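Local coordinates for protein amorpha-4,11-diene synthase (Artemisia annua, PDB 4GAX) that probably cyclises farnesyl diphosphate to sesquiterpene products with loss of diphosphate, as an engineered variant of an alpha-bisabolol synthase, at residues R128-F133 with M169-E174; Q40-N46 with S253-E257; H77-L81 with A103-I107. All coordinates share one frame; numbering follows the deposited sequence.

Contact 1: R128-F133 with M169-E174; sequences RKQGYF and MRVPGE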
ATOM      1  N   ARG A 128      -5.439  12.903 -10.912  1.00 18.44           N
ATOM      2  CA  ARG A 128      -6.183  11.747 -10.394  1.00 15.88           C
ATOM      3  C   ARG A 128      -5.560  11.202  -9.113  1.00 15.03           C
ATOM      4  O   ARG A 128      -6.271  10.792  -8.209  1.00 18.87           O
ATOM      5  CB  ARG A 128      -6.302  10.630 -11.454  1.00 19.11           C
ATOM      6  CG  ARG A 128      -7.357  10.966 -12.527  1.00 23.86           C
ATOM      7  CD  ARG A 128      -7.894   9.715 -13.240  1.00 16.99           C
ATOM      8  NE  ARG A 128      -9.017  10.077 -14.120  1.00 17.64           N
ATOM      9  CZ  ARG A 128      -9.648   9.214 -14.909  1.00 21.99           C
ATOM     10  NH1 ARG A 128      -9.289   7.938 -14.892  1.00 18.93           N
ATOM     11  NH2 ARG A 128     -10.626   9.624 -15.713  1.00 18.10           N
ATOM     12  N   LYS A 129      -4.236  11.203  -9.040  1.00 19.61           N
ATOM     13  CA  LYS A 129      -3.554  10.790  -7.810  1.00 20.18           C
ATOM     14  C   LYS A 129      -3.979  11.691  -6.642  1.00 18.61           C
ATOM     15  O   LYS A 129      -4.089  11.238  -5.503  1.00 22.33           O
ATOM     16  CB  LYS A 129      -2.040  10.826  -8.007  1.00 17.18           C
ATOM     17  CG  LYS A 129      -1.182  10.504  -6.764  1.00 22.03           C
ATOM     18  CD  LYS A 129       0.314  10.443  -7.144  1.00 27.59           C
ATOM     19  CE  LYS A 129       1.221  10.283  -5.906  1.00 35.13           C
ATOM     20  NZ  LYS A 129       0.552   9.529  -4.810  1.00 39.92           N
ATOM     21  N   GLN A 130      -4.240  12.960  -6.938  1.00 21.39           N
ATOM     22  CA  GLN A 130      -4.642  13.933  -5.925  1.00 17.47           C
ATOM     23  C   GLN A 130      -6.124  13.778  -5.578  1.00 24.57           C
ATOM     24  O   GLN A 130      -6.636  14.391  -4.629  1.00 22.04           O
ATOM     25  CB  GLN A 130      -4.314  15.355  -6.419  1.00 23.56           C
ATOM     26  CG  GLN A 130      -4.410  16.465  -5.377  1.00 26.54           C
ATOM     27  CD  GLN A 130      -3.357  16.382  -4.293  1.00 35.87           C
ATOM     28  OE1 GLN A 130      -2.450  15.543  -4.343  1.00 31.56           O
ATOM     29  NE2 GLN A 130      -3.474  17.260  -3.292  1.00 22.29           N
ATOM     30  N   GLY A 131      -6.818  12.928  -6.324  1.00 23.47           N
ATOM     31  CA  GLY A 131      -8.227  12.702  -6.054  1.00 23.62           C
ATOM     32  C   GLY A 131      -9.158  13.475  -6.977  1.00 22.20           C
ATOM     33  O   GLY A 131     -10.377  13.410  -6.810  1.00 22.47           O
ATOM     34  N   TYR A 132      -8.609  14.230  -7.935  1.00 16.64           N
ATOM     35  CA  TYR A 132      -9.475  14.969  -8.866  1.00 18.44           C
ATOM     36  C   TYR A 132      -9.837  14.073 -10.049  1.00 22.32           C
ATOM     37  O   TYR A 132      -8.961  13.680 -10.818  1.00 22.16           O
ATOM     38  CB  TYR A 132      -8.789  16.231  -9.403  1.00 20.28           C
ATOM     39  CG  TYR A 132      -8.401  17.238  -8.351  1.00 28.78           C
ATOM     40  CD1 TYR A 132      -7.066  17.572  -8.138  1.00 23.28           C
ATOM     41  CD2 TYR A 132      -9.369  17.872  -7.575  1.00 28.72           C
ATOM     42  CE1 TYR A 132      -6.700  18.506  -7.160  1.00 22.22           C
ATOM     43  CE2 TYR A 132      -9.012  18.798  -6.602  1.00 33.74           C
ATOM     44  CZ  TYR A 132      -7.681  19.113  -6.400  1.00 30.18           C
ATOM     45  OH  TYR A 132      -7.332  20.045  -5.442  1.00 27.60           O
ATOM     46  N   PHE A 133     -11.123  13.763 -10.195  1.00 20.66           N
ATOM     47  CA  PHE A 133     -11.594  12.840 -11.232  1.00 25.78           C
ATOM     48  C   PHE A 133     -11.654  13.561 -12.587  1.00 28.77           C
ATOM     49  O   PHE A 133     -12.714  13.697 -13.211  1.00 25.23           O
ATOM     50  CB  PHE A 133     -12.969  12.278 -10.844  1.00 27.11           C
ATOM     51  CG  PHE A 133     -13.334  10.980 -11.531  1.00 30.67           C
ATOM     52  CD1 PHE A 133     -14.332  10.165 -10.995  1.00 27.69           C
ATOM     53  CD2 PHE A 133     -12.706  10.575 -12.706  1.00 27.83           C
ATOM     54  CE1 PHE A 133     -14.697   8.977 -11.616  1.00 32.80           C
ATOM     55  CE2 PHE A 133     -13.072   9.388 -13.334  1.00 24.44           C
ATOM     56  CZ  PHE A 133     -14.066   8.591 -12.789  1.00 23.60           C
ATOM     57  N   MET A 169      -4.134   4.851 -14.081  1.00 19.92           N
ATOM     58  CA  MET A 169      -5.159   5.536 -13.296  1.00 17.97           C
ATOM     59  C   MET A 169      -6.531   5.381 -13.908  1.00 18.26           C
ATOM     60  O   MET A 169      -7.474   6.042 -13.471  1.00 16.43           O
ATOM     61  CB  MET A 169      -4.881   7.049 -13.200  1.00 21.07           C
ATOM     62  CG  MET A 169      -3.439   7.411 -12.932  1.00 26.76           C
ATOM     63  SD  MET A 169      -2.891   6.896 -11.302  1.00 28.27           S
ATOM     64  CE  MET A 169      -3.874   7.938 -10.241  1.00 19.73           C
ATOM     65  N   ARG A 170      -6.658   4.544 -14.926  1.00 21.24           N
ATOM     66  CA  ARG A 170      -7.923   4.472 -15.648  1.00 16.18           C
ATOM     67  C   ARG A 170      -8.987   3.748 -14.843  1.00 22.94           C
ATOM     68  O   ARG A 170      -8.672   2.891 -13.996  1.00 19.66           O
ATOM     69  CB  ARG A 170      -7.743   3.782 -17.001  1.00 18.94           C
ATOM     70  CG  ARG A 170      -7.554   2.285 -16.927  1.00 17.33           C
ATOM     71  CD  ARG A 170      -6.998   1.766 -18.275  1.00 22.25           C
ATOM     72  NE  ARG A 170      -6.764   0.325 -18.276  1.00 22.26           N
ATOM     73  CZ  ARG A 170      -5.722  -0.276 -17.699  1.00 26.37           C
ATOM     74  NH1 ARG A 170      -4.816   0.434 -17.044  1.00 23.18           N
ATOM     75  NH2 ARG A 170      -5.599  -1.599 -17.762  1.00 26.36           N
ATOM     76  N   VAL A 171     -10.244   4.105 -15.106  1.00 19.79           N
ATOM     77  CA  VAL A 171     -11.395   3.410 -14.521  1.00 19.49           C
ATOM     78  C   VAL A 171     -12.065   2.566 -15.625  1.00 23.01           C
ATOM     79  O   VAL A 171     -11.617   2.607 -16.784  1.00 19.28           O
ATOM     80  CB  VAL A 171     -12.358   4.430 -13.859  1.00 19.64           C
ATOM     81  CG1 VAL A 171     -11.561   5.371 -12.927  1.00 17.62           C
ATOM     82  CG2 VAL A 171     -13.111   5.245 -14.923  1.00 25.12           C
ATOM     83  N   PRO A 172     -13.090   1.764 -15.279  1.00 23.21           N
ATOM     84  CA  PRO A 172     -13.671   0.935 -16.346  1.00 26.19           C
ATOM     85  C   PRO A 172     -14.327   1.765 -17.444  1.00 24.63           C
ATOM     86  O   PRO A 172     -14.964   2.778 -17.157  1.00 24.67           O
ATOM     87  CB  PRO A 172     -14.737   0.115 -15.615  1.00 29.06           C
ATOM     88  CG  PRO A 172     -14.210   0.015 -14.211  1.00 25.54           C
ATOM     89  CD  PRO A 172     -13.585   1.366 -13.949  1.00 24.88           C
ATOM     90  N   GLY A 173     -14.149   1.341 -18.690  1.00 27.89           N
ATOM     91  CA  GLY A 173     -14.833   1.956 -19.812  1.00 24.45           C
ATOM     92  C   GLY A 173     -14.053   3.065 -20.493  1.00 31.42           C
ATOM     93  O   GLY A 173     -14.546   3.651 -21.455  1.00 27.97           O
ATOM     94  N   GLU A 174     -12.842   3.360 -20.022  1.00 22.96           N
ATOM     95  CA  GLU A 174     -12.054   4.420 -20.655  1.00 25.52           C
ATOM     96  C   GLU A 174     -11.208   3.869 -21.801  1.00 27.84           C
ATOM     97  O   GLU A 174     -10.027   3.553 -21.629  1.00 23.30           O
ATOM     98  CB  GLU A 174     -11.227   5.184 -19.608  1.00 21.52           C
ATOM     99  CG  GLU A 174     -12.156   5.942 -18.647  1.00 27.89           C
ATOM    100  CD  GLU A 174     -11.437   6.697 -17.555  1.00 28.33           C
ATOM    101  OE1 GLU A 174     -10.380   6.223 -17.072  1.00 19.33           O
ATOM    102  OE2 GLU A 174     -11.945   7.773 -17.161  1.00 27.65           O
TER
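Arg128 and Glu174 meet in a bidentate, end-on salt bridge that joins the end of helix 120-129 to the start of helix 175-194 in the all-helical N-terminal domain of this terpene synthase. Arg128 NH2 lies 2.7 Å from Glu174 OE2 along a nearly straight bond (174°), while Arg128 NH1 reaches Glu174 OE1 at 3.0 Å. Both oxygens use their syn lone pairs, and with the guanidinium and carboxylate planes only 20° apart the two groups are nearly coplanar. The reach comes from an arginine chain extended from CG to NE.

The same NH1 gives a further hydrogen bond to Met169 O (3.0 Å), coming from above that carbonyl's plane. Glu174, at the N-cap position before its helix, also receives Val171 N on OE1 at 2.9 Å, across a type II turn running from Val171 to Glu174; this donor approaches from above the carboxylate plane. Together with the two-pronged bond to NH1 and NH2, it should hold the carboxylate's rotation. Arg128 NH2 finds another acceptor in Val134 O.

Helix 120-129 finishes in a Schellman motif in which Gly131, with positive phi, returns a backbone bond to Arg128 O. The chain then turns so that the Phe133 ring presents its edge, not its face, to one face of the guanidinium, with Phe133 CE2 3.4 Å above the Arg128 guanidinium plane and toward its rim. The apolar part is the Phe133-Val171 pair: Phe133 CZ approaches both methyls of Val171, and these two side chains also touch Ile513 and Leu512 of helix 489-513. At the base of the arginine stem, Met169 doubles back through chi2 and chi3, both -67°, which brings its CE methyl to 3.5 Å from the backbone nitrogen of Lys129.

Contact 2: Q40-N46 with S253-E257; sequences QFLIVDN and SLHRE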
ATOM      1  N   GLN A  40      19.395  -8.581  13.908  1.00 37.73           N
ATOM      2  CA  GLN A  40      20.002  -7.396  13.293  1.00 42.08           C
ATOM      3  C   GLN A  40      19.193  -6.105  13.478  1.00 36.88           C
ATOM      4  O   GLN A  40      19.739  -4.996  13.390  1.00 38.07           O
ATOM      5  CB  GLN A  40      20.272  -7.634  11.801  1.00 41.22           C
ATOM      6  CG  GLN A  40      19.039  -7.542  10.906  1.00 40.93           C
ATOM      7  CD  GLN A  40      19.346  -7.874   9.449  1.00 43.91           C
ATOM      8  OE1 GLN A  40      19.262  -9.032   9.028  1.00 47.02           O
ATOM      9  NE2 GLN A  40      19.702  -6.856   8.674  1.00 34.30           N
ATOM     10  N   PHE A  41      17.895  -6.242  13.732  1.00 32.04           N
ATOM     11  CA  PHE A  41      17.048  -5.062  13.890  1.00 33.27           C
ATOM     12  C   PHE A  41      16.733  -4.729  15.344  1.00 32.97           C
ATOM     13  O   PHE A  41      16.083  -3.717  15.615  1.00 27.85           O
ATOM     14  CB  PHE A  41      15.725  -5.227  13.126  1.00 30.72           C
ATOM     15  CG  PHE A  41      15.887  -5.396  11.636  1.00 33.10           C
ATOM     16  CD1 PHE A  41      16.401  -4.366  10.854  1.00 27.68           C
ATOM     17  CD2 PHE A  41      15.487  -6.575  11.012  1.00 26.12           C
ATOM     18  CE1 PHE A  41      16.530  -4.513   9.472  1.00 29.25           C
ATOM     19  CE2 PHE A  41      15.619  -6.734   9.640  1.00 30.23           C
ATOM     20  CZ  PHE A  41      16.135  -5.698   8.863  1.00 34.20           C
ATOM     21  N   LEU A  42      17.177  -5.572  16.274  1.00 32.75           N
ATOM     22  CA  LEU A  42      16.796  -5.431  17.685  1.00 30.99           C
ATOM     23  C   LEU A  42      17.318  -4.129  18.301  1.00 39.76           C
ATOM     24  O   LEU A  42      16.564  -3.349  18.891  1.00 35.08           O
ATOM     25  CB  LEU A  42      17.288  -6.642  18.494  1.00 44.42           C
ATOM     26  CG  LEU A  42      16.673  -6.890  19.880  1.00 58.36           C
ATOM     27  CD1 LEU A  42      17.457  -6.204  20.990  1.00 66.10           C
ATOM     28  CD2 LEU A  42      15.205  -6.464  19.928  1.00 52.77           C
ATOM     29  N   ILE A  43      18.620  -3.913  18.164  1.00 33.17           N
ATOM     30  CA  ILE A  43      19.256  -2.685  18.610  1.00 38.95           C
ATOM     31  C   ILE A  43      19.701  -1.921  17.374  1.00 52.60           C
ATOM     32  O   ILE A  43      20.323  -2.493  16.469  1.00 60.48           O
ATOM     33  CB  ILE A  43      20.495  -2.970  19.492  1.00 42.59           C
ATOM     34  CG1 ILE A  43      20.099  -3.779  20.734  1.00 47.53           C
ATOM     35  CG2 ILE A  43      21.175  -1.664  19.893  1.00 46.71           C
ATOM     36  CD1 ILE A  43      19.157  -3.044  21.677  1.00 47.01           C
ATOM     37  N   VAL A  44      19.374  -0.633  17.323  1.00 63.69           N
ATOM     38  CA  VAL A  44      19.817   0.196  16.210  1.00 69.21           C
ATOM     39  C   VAL A  44      20.947   1.133  16.633  1.00 73.67           C
ATOM     40  O   VAL A  44      20.900   1.754  17.700  1.00 71.06           O
ATOM     41  CB  VAL A  44      18.636   0.941  15.538  1.00 92.89           C
ATOM     42  CG1 VAL A  44      18.933   2.422  15.346  1.00 89.63           C
ATOM     43  CG2 VAL A  44      18.313   0.286  14.214  1.00 94.60           C
ATOM     44  N   ASP A  45      21.979   1.196  15.797  1.00 73.99           N
ATOM     45  CA  ASP A  45      23.141   2.024  16.068  1.00 81.94           C
ATOM     46  C   ASP A  45      23.197   3.140  15.040  1.00 81.87           C
ATOM     47  O   ASP A  45      24.267   3.685  14.774  1.00 84.23           O
ATOM     48  CB  ASP A  45      24.417   1.179  15.982  1.00 90.80           C
ATOM     49  CG  ASP A  45      25.511   1.663  16.922  1.00 95.80           C
ATOM     50  OD1 ASP A  45      25.594   1.141  18.054  1.00101.39           O
ATOM     51  OD2 ASP A  45      26.294   2.553  16.527  1.00 93.32           O
ATOM     52  N   ASN A  46      22.042   3.466  14.461  1.00 81.97           N
ATOM     53  CA  ASN A  46      21.977   4.437  13.371  1.00 85.03           C
ATOM     54  C   ASN A  46      22.740   5.729  13.682  1.00 92.92           C
ATOM     55  O   ASN A  46      22.552   6.347  14.738  1.00 89.38           O
ATOM     56  CB  ASN A  46      20.528   4.668  12.915  1.00 78.84           C
ATOM     57  CG  ASN A  46      20.045   3.585  11.951  1.00 63.49           C
ATOM     58  OD1 ASN A  46      19.910   2.412  12.324  1.00 60.10           O
ATOM     59  ND2 ASN A  46      19.788   3.978  10.702  1.00 50.51           N
ATOM     60  N   SER A 253      16.416   5.866   9.125  1.00 17.88           N
ATOM     61  CA  SER A 253      16.825   5.726  10.526  1.00 26.13           C
ATOM     62  C   SER A 253      15.607   5.661  11.441  1.00 27.96           C
ATOM     63  O   SER A 253      15.586   4.895  12.401  1.00 25.65           O
ATOM     64  CB  SER A 253      17.751   6.871  10.963  1.00 27.14           C
ATOM     65  OG  SER A 253      19.020   6.721  10.371  1.00 37.79           O
ATOM     66  N   LEU A 254      14.588   6.456  11.133  1.00 21.89           N
ATOM     67  CA  LEU A 254      13.366   6.462  11.932  1.00 18.75           C
ATOM     68  C   LEU A 254      12.664   5.112  11.809  1.00 22.25           C
ATOM     69  O   LEU A 254      12.227   4.539  12.808  1.00 22.64           O
ATOM     70  CB  LEU A 254      12.432   7.592  11.482  1.00 22.34           C
ATOM     71  CG  LEU A 254      11.043   7.558  12.124  1.00 27.29           C
ATOM     72  CD1 LEU A 254      11.101   7.837  13.639  1.00 28.61           C
ATOM     73  CD2 LEU A 254      10.104   8.535  11.438  1.00 24.27           C
ATOM     74  N   HIS A 255      12.571   4.596  10.585  1.00 20.41           N
ATOM     75  CA  HIS A 255      11.963   3.281  10.360  1.00 17.98           C
ATOM     76  C   HIS A 255      12.711   2.227  11.148  1.00 20.54           C
ATOM     77  O   HIS A 255      12.097   1.330  11.726  1.00 23.54           O
ATOM     78  CB  HIS A 255      11.974   2.910   8.874  1.00 16.35           C
ATOM     79  CG  HIS A 255      11.131   3.810   8.025  1.00 17.01           C
ATOM     80  ND1 HIS A 255      11.364   4.004   6.680  1.00 19.19           N
ATOM     81  CD2 HIS A 255      10.046   4.563   8.335  1.00 15.53           C
ATOM     82  CE1 HIS A 255      10.461   4.842   6.196  1.00 20.48           C
ATOM     83  NE2 HIS A 255       9.650   5.194   7.175  1.00 18.04           N
ATOM     84  N   ARG A 256      14.036   2.335  11.169  1.00 19.43           N
ATOM     85  CA  ARG A 256      14.836   1.380  11.909  1.00 21.06           C
ATOM     86  C   ARG A 256      14.583   1.483  13.411  1.00 20.96           C
ATOM     87  O   ARG A 256      14.606   0.461  14.114  1.00 24.04           O
ATOM     88  CB  ARG A 256      16.324   1.543  11.584  1.00 24.12           C
ATOM     89  CG  ARG A 256      16.703   0.964  10.232  1.00 23.11           C
ATOM     90  CD  ARG A 256      16.666  -0.562  10.250  1.00 37.21           C
ATOM     91  NE  ARG A 256      17.725  -1.115  11.097  1.00 45.52           N
ATOM     92  CZ  ARG A 256      18.918  -1.518  10.661  1.00 43.42           C
ATOM     93  NH1 ARG A 256      19.226  -1.449   9.374  1.00 30.88           N
ATOM     94  NH2 ARG A 256      19.804  -2.007  11.524  1.00 50.05           N
ATOM     95  N   GLU A 257      14.359   2.699  13.906  1.00 20.88           N
ATOM     96  CA  GLU A 257      14.008   2.893  15.328  1.00 25.67           C
ATOM     97  C   GLU A 257      12.671   2.226  15.672  1.00 26.04           C
ATOM     98  O   GLU A 257      12.536   1.585  16.720  1.00 23.32           O
ATOM     99  CB  GLU A 257      13.938   4.392  15.687  1.00 34.82           C
ATOM    100  CG  GLU A 257      15.265   5.145  15.553  1.00 39.68           C
ATOM    101  CD  GLU A 257      15.162   6.618  15.981  1.00 60.74           C
ATOM    102  OE1 GLU A 257      14.075   7.220  15.819  1.00 67.48           O
ATOM    103  OE2 GLU A 257      16.167   7.172  16.486  1.00 62.70           O
TER
HETATM  104  O   HOH W   1      16.027  -1.788  13.677  1.00 32.07           O
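Arg256 folds back toward Phe41 and Val44 through two bends, with chi2 at -71° and chi3 at -68° following a first torsion that sets CG beside the backbone N. The curled chain lays its guanidinium across the loop 40-46 rather than pointing it straight out from the helix. Phe41, its CG likewise anti to its own carbonyl carbon, presents a ring edge to the arginine: Phe41 CD1 is 3.5 Å from Arg256 NE, and the ring and guanidinium planes stand 89° apart. The aromatic edge thus rests on one guanidinium face, and the aliphatic CG of Gln40 covers a face of the phenyl ring. Asn46 OD1 lies 4.2 Å above the other face of the Arg256 guanidinium, toward its rim.

Val44, modelled with high B factors, drops CG2 into the bend of the arginine, 3.5 Å from Arg256 CB. The direct hydrogen bond between the segments is Asn46 ND2 to Ser253 OG, 2.9 Å long, with the hydroxyl tilted from the amide plane; Asn46 too is poorly ordered, so this end of the loop is probably held less firmly.

A water ties the other end. It donates to Phe41 O and to Arg256 O, each at 2.7 Å, and accepts from Arg256 NE at 3.2 Å. The loop is thereby linked to both the backbone and the side chain of one helical residue.

The contact lays the segment ahead of helix 52-71, the first of the N-terminal domain, back along the long helix 238-269, where Leu42 O also bonds to Ser260 OG. Arg256 NH1 joins that helix to Leu557 O at the end of helix 547-557. The loop itself also touches Val558, just after that helix, and, through Phe41, Val283 of helix 282-292.

Contact 3: H77-L81 with A103-I107; sequences HANLL and ALQHI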
ATOM      1  N   HIS A  77       3.700  26.418 -15.669  1.00 24.65           N
ATOM      2  CA  HIS A  77       2.893  25.419 -14.970  1.00 27.01           C
ATOM      3  C   HIS A  77       3.212  23.976 -15.356  1.00 27.22           C
ATOM      4  O   HIS A  77       3.153  23.090 -14.508  1.00 23.49           O
ATOM      5  CB  HIS A  77       1.405  25.714 -15.084  1.00 25.50           C
ATOM      6  CG  HIS A  77       0.966  26.870 -14.242  1.00 26.92           C
ATOM      7  ND1 HIS A  77      -0.311  27.391 -14.300  1.00 26.15           N
ATOM      8  CD2 HIS A  77       1.632  27.608 -13.321  1.00 21.54           C
ATOM      9  CE1 HIS A  77      -0.412  28.393 -13.436  1.00 28.35           C
ATOM     10  NE2 HIS A  77       0.748  28.544 -12.838  1.00 27.21           N
ATOM     11  N   ALA A  78       3.556  23.737 -16.617  1.00 20.87           N
ATOM     12  CA  ALA A  78       3.967  22.400 -17.021  1.00 23.14           C
ATOM     13  C   ALA A  78       5.240  22.012 -16.263  1.00 25.56           C
ATOM     14  O   ALA A  78       5.396  20.872 -15.811  1.00 27.03           O
ATOM     15  CB  ALA A  78       4.192  22.343 -18.541  1.00 20.76           C
ATOM     16  N   ASN A  79       6.156  22.963 -16.123  1.00 23.52           N
ATOM     17  CA  ASN A  79       7.382  22.701 -15.374  1.00 16.48           C
ATOM     18  C   ASN A  79       7.086  22.476 -13.897  1.00 21.40           C
ATOM     19  O   ASN A  79       7.803  21.741 -13.218  1.00 24.93           O
ATOM     20  CB  ASN A  79       8.395  23.841 -15.546  1.00 24.43           C
ATOM     21  CG  ASN A  79       9.001  23.885 -16.948  1.00 40.86           C
ATOM     22  OD1 ASN A  79       8.610  23.124 -17.835  1.00 45.34           O
ATOM     23  ND2 ASN A  79       9.958  24.782 -17.149  1.00 43.37           N
ATOM     24  N   LEU A  80       6.039  23.124 -13.394  1.00 21.05           N
ATOM     25  CA  LEU A  80       5.645  22.927 -12.002  1.00 22.80           C
ATOM     26  C   LEU A  80       5.171  21.493 -11.778  1.00 25.87           C
ATOM     27  O   LEU A  80       5.525  20.842 -10.769  1.00 19.85           O
ATOM     28  CB  LEU A  80       4.554  23.932 -11.607  1.00 17.81           C
ATOM     29  CG  LEU A  80       3.842  23.748 -10.250  1.00 23.68           C
ATOM     30  CD1 LEU A  80       4.783  23.817  -9.062  1.00 25.45           C
ATOM     31  CD2 LEU A  80       2.775  24.802 -10.086  1.00 25.42           C
ATOM     32  N   LEU A  81       4.382  20.985 -12.720  1.00 20.95           N
ATOM     33  CA  LEU A  81       3.898  19.610 -12.607  1.00 20.84           C
ATOM     34  C   LEU A  81       5.068  18.652 -12.611  1.00 22.19           C
ATOM     35  O   LEU A  81       5.069  17.676 -11.870  1.00 17.92           O
ATOM     36  CB  LEU A  81       2.940  19.258 -13.750  1.00 20.54           C
ATOM     37  CG  LEU A  81       1.581  19.964 -13.705  1.00 23.01           C
ATOM     38  CD1 LEU A  81       0.755  19.521 -14.905  1.00 23.71           C
ATOM     39  CD2 LEU A  81       0.860  19.615 -12.407  1.00 19.10           C
ATOM     40  N   ALA A 103      -0.476  23.786  -4.738  1.00 20.96           N
ATOM     41  CA  ALA A 103      -0.104  23.875  -6.151  1.00 26.25           C
ATOM     42  C   ALA A 103      -1.094  23.120  -7.033  1.00 22.39           C
ATOM     43  O   ALA A 103      -1.609  23.669  -8.001  1.00 21.96           O
ATOM     44  CB  ALA A 103       1.309  23.313  -6.359  1.00 25.15           C
ATOM     45  N   LEU A 104      -1.356  21.860  -6.691  1.00 19.40           N
ATOM     46  CA  LEU A 104      -2.290  21.042  -7.465  1.00 16.67           C
ATOM     47  C   LEU A 104      -3.713  21.580  -7.398  1.00 19.29           C
ATOM     48  O   LEU A 104      -4.458  21.506  -8.386  1.00 21.76           O
ATOM     49  CB  LEU A 104      -2.235  19.582  -7.016  1.00 15.88           C
ATOM     50  CG  LEU A 104      -0.875  18.915  -7.256  1.00 23.94           C
ATOM     51  CD1 LEU A 104      -0.922  17.451  -6.819  1.00 26.04           C
ATOM     52  CD2 LEU A 104      -0.445  19.010  -8.722  1.00 21.10           C
ATOM     53  N   GLN A 105      -4.081  22.146  -6.247  1.00 21.08           N
ATOM     54  CA  GLN A 105      -5.387  22.787  -6.106  1.00 23.54           C
ATOM     55  C   GLN A 105      -5.496  23.937  -7.088  1.00 27.58           C
ATOM     56  O   GLN A 105      -6.522  24.119  -7.767  1.00 20.31           O
ATOM     57  CB  GLN A 105      -5.564  23.332  -4.689  1.00 20.28           C
ATOM     58  CG  GLN A 105      -6.917  23.972  -4.435  1.00 20.17           C
ATOM     59  CD  GLN A 105      -6.946  24.742  -3.125  1.00 29.67           C
ATOM     60  OE1 GLN A 105      -5.962  25.393  -2.763  1.00 31.37           O
ATOM     61  NE2 GLN A 105      -8.073  24.664  -2.397  1.00 25.25           N
ATOM     62  N   HIS A 106      -4.429  24.726  -7.155  1.00 21.20           N
ATOM     63  CA  HIS A 106      -4.414  25.901  -8.018  1.00 25.47           C
ATOM     64  C   HIS A 106      -4.425  25.492  -9.491  1.00 24.97           C
ATOM     65  O   HIS A 106      -5.068  26.144 -10.328  1.00 21.20           O
ATOM     66  CB  HIS A 106      -3.188  26.751  -7.716  1.00 21.80           C
ATOM     67  CG  HIS A 106      -3.143  28.025  -8.496  1.00 26.46           C
ATOM     68  ND1 HIS A 106      -2.342  28.184  -9.610  1.00 37.00           N
ATOM     69  CD2 HIS A 106      -3.805  29.188  -8.334  1.00 28.54           C
ATOM     70  CE1 HIS A 106      -2.511  29.400 -10.092  1.00 35.28           C
ATOM     71  NE2 HIS A 106      -3.390  30.034  -9.342  1.00 35.37           N
ATOM     72  N   ILE A 107      -3.711  24.418  -9.807  1.00 20.76           N
ATOM     73  CA  ILE A 107      -3.719  23.870 -11.170  1.00 25.52           C
ATOM     74  C   ILE A 107      -5.126  23.404 -11.536  1.00 26.98           C
ATOM     75  O   ILE A 107      -5.632  23.691 -12.634  1.00 24.95           O
ATOM     76  CB  ILE A 107      -2.745  22.679 -11.318  1.00 24.73           C
ATOM     77  CG1 ILE A 107      -1.300  23.143 -11.129  1.00 30.51           C
ATOM     78  CG2 ILE A 107      -2.870  22.044 -12.714  1.00 23.76           C
ATOM     79  CD1 ILE A 107      -0.901  24.247 -12.087  1.00 33.93           C
TER
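His77 and Ile107 make a CH-pi contact where helices 77-89 and 97-111 pack side by side in the all-helical, alpha-barrel-type N-terminal domain of terpene synthases. Ile107 CD1 sits over one face of the His77 imidazole, 4.1 Å from the ring centroid and 24° off the ring normal, offset toward the CG and ND1 side. The isoleucine gets there with CG1 anti to its carbonyl carbon (chi1 -65°), its chain sliding past the histidine in the opposite direction.

The aliphatic contacts continue along the interface. Ile107 CD1 also meets Leu80 CD2 at 4.2 Å, and the same leucine methyl lies 4.3 Å from Ala103 CB. Leu81 starts off to the flank of the interface, yet its CD2 swings in to touch Leu104 CD2 at 4.0 Å and also reaches Ile107 CG1. Ile107 is therefore the shared residue, wedged among His77, Leu80 and Leu81, and the small Ala103 takes the tip of Leu80.

The two imidazoles form a separate pair. Their planes are nearly perpendicular, at 89°, with centroids 5.8 Å apart, and His77 CE1 approaches His106 CE1 at 4.1 Å near the plane of the His106 ring.

The short helical segments run roughly antiparallel but well inclined to each other, their axes 11.3 Å apart at closest approach. Around them, Leu80 reaches Leu67 and Ala70 of helix 52-71, while Trp123 of helix 120-129 touches both Leu81 and Ile107.

Polar matching of His77 is left to residues outside the pair of segments: ND1 bonds to Tyr111 OH and NE2 to Leu71 O. With both ring nitrogens engaged, the imidazole is pinned in rotation and can offer its face to a methyl group; between these segments the contact is van der Waals and hydrophobic, while the buried histidine's polarity is satisfied elsewhere.

Contacts 1 and 3 belong to the same N-terminal helical domain, with centres 18 Å apart, and touch directly: Tyr132 OH comes within 3.4 Å of Gln105 CA. They join through consecutive helices, 97-111 and 120-129. Contact 2 lies about 38 Å from each, centre to centre, on the opposite side of the chain's centre from contact 1; its two segments bracket the other contacts in sequence. In plant sesquiterpene synthases the active site lies in the C-terminal, metal-binding helical domain. Contact 1 reaches that half through helix 489-513, whereas contact 2 lays the loop 40-46, ahead of the first helix, against helix 238-269; contact 3 stays within the N-terminal domain.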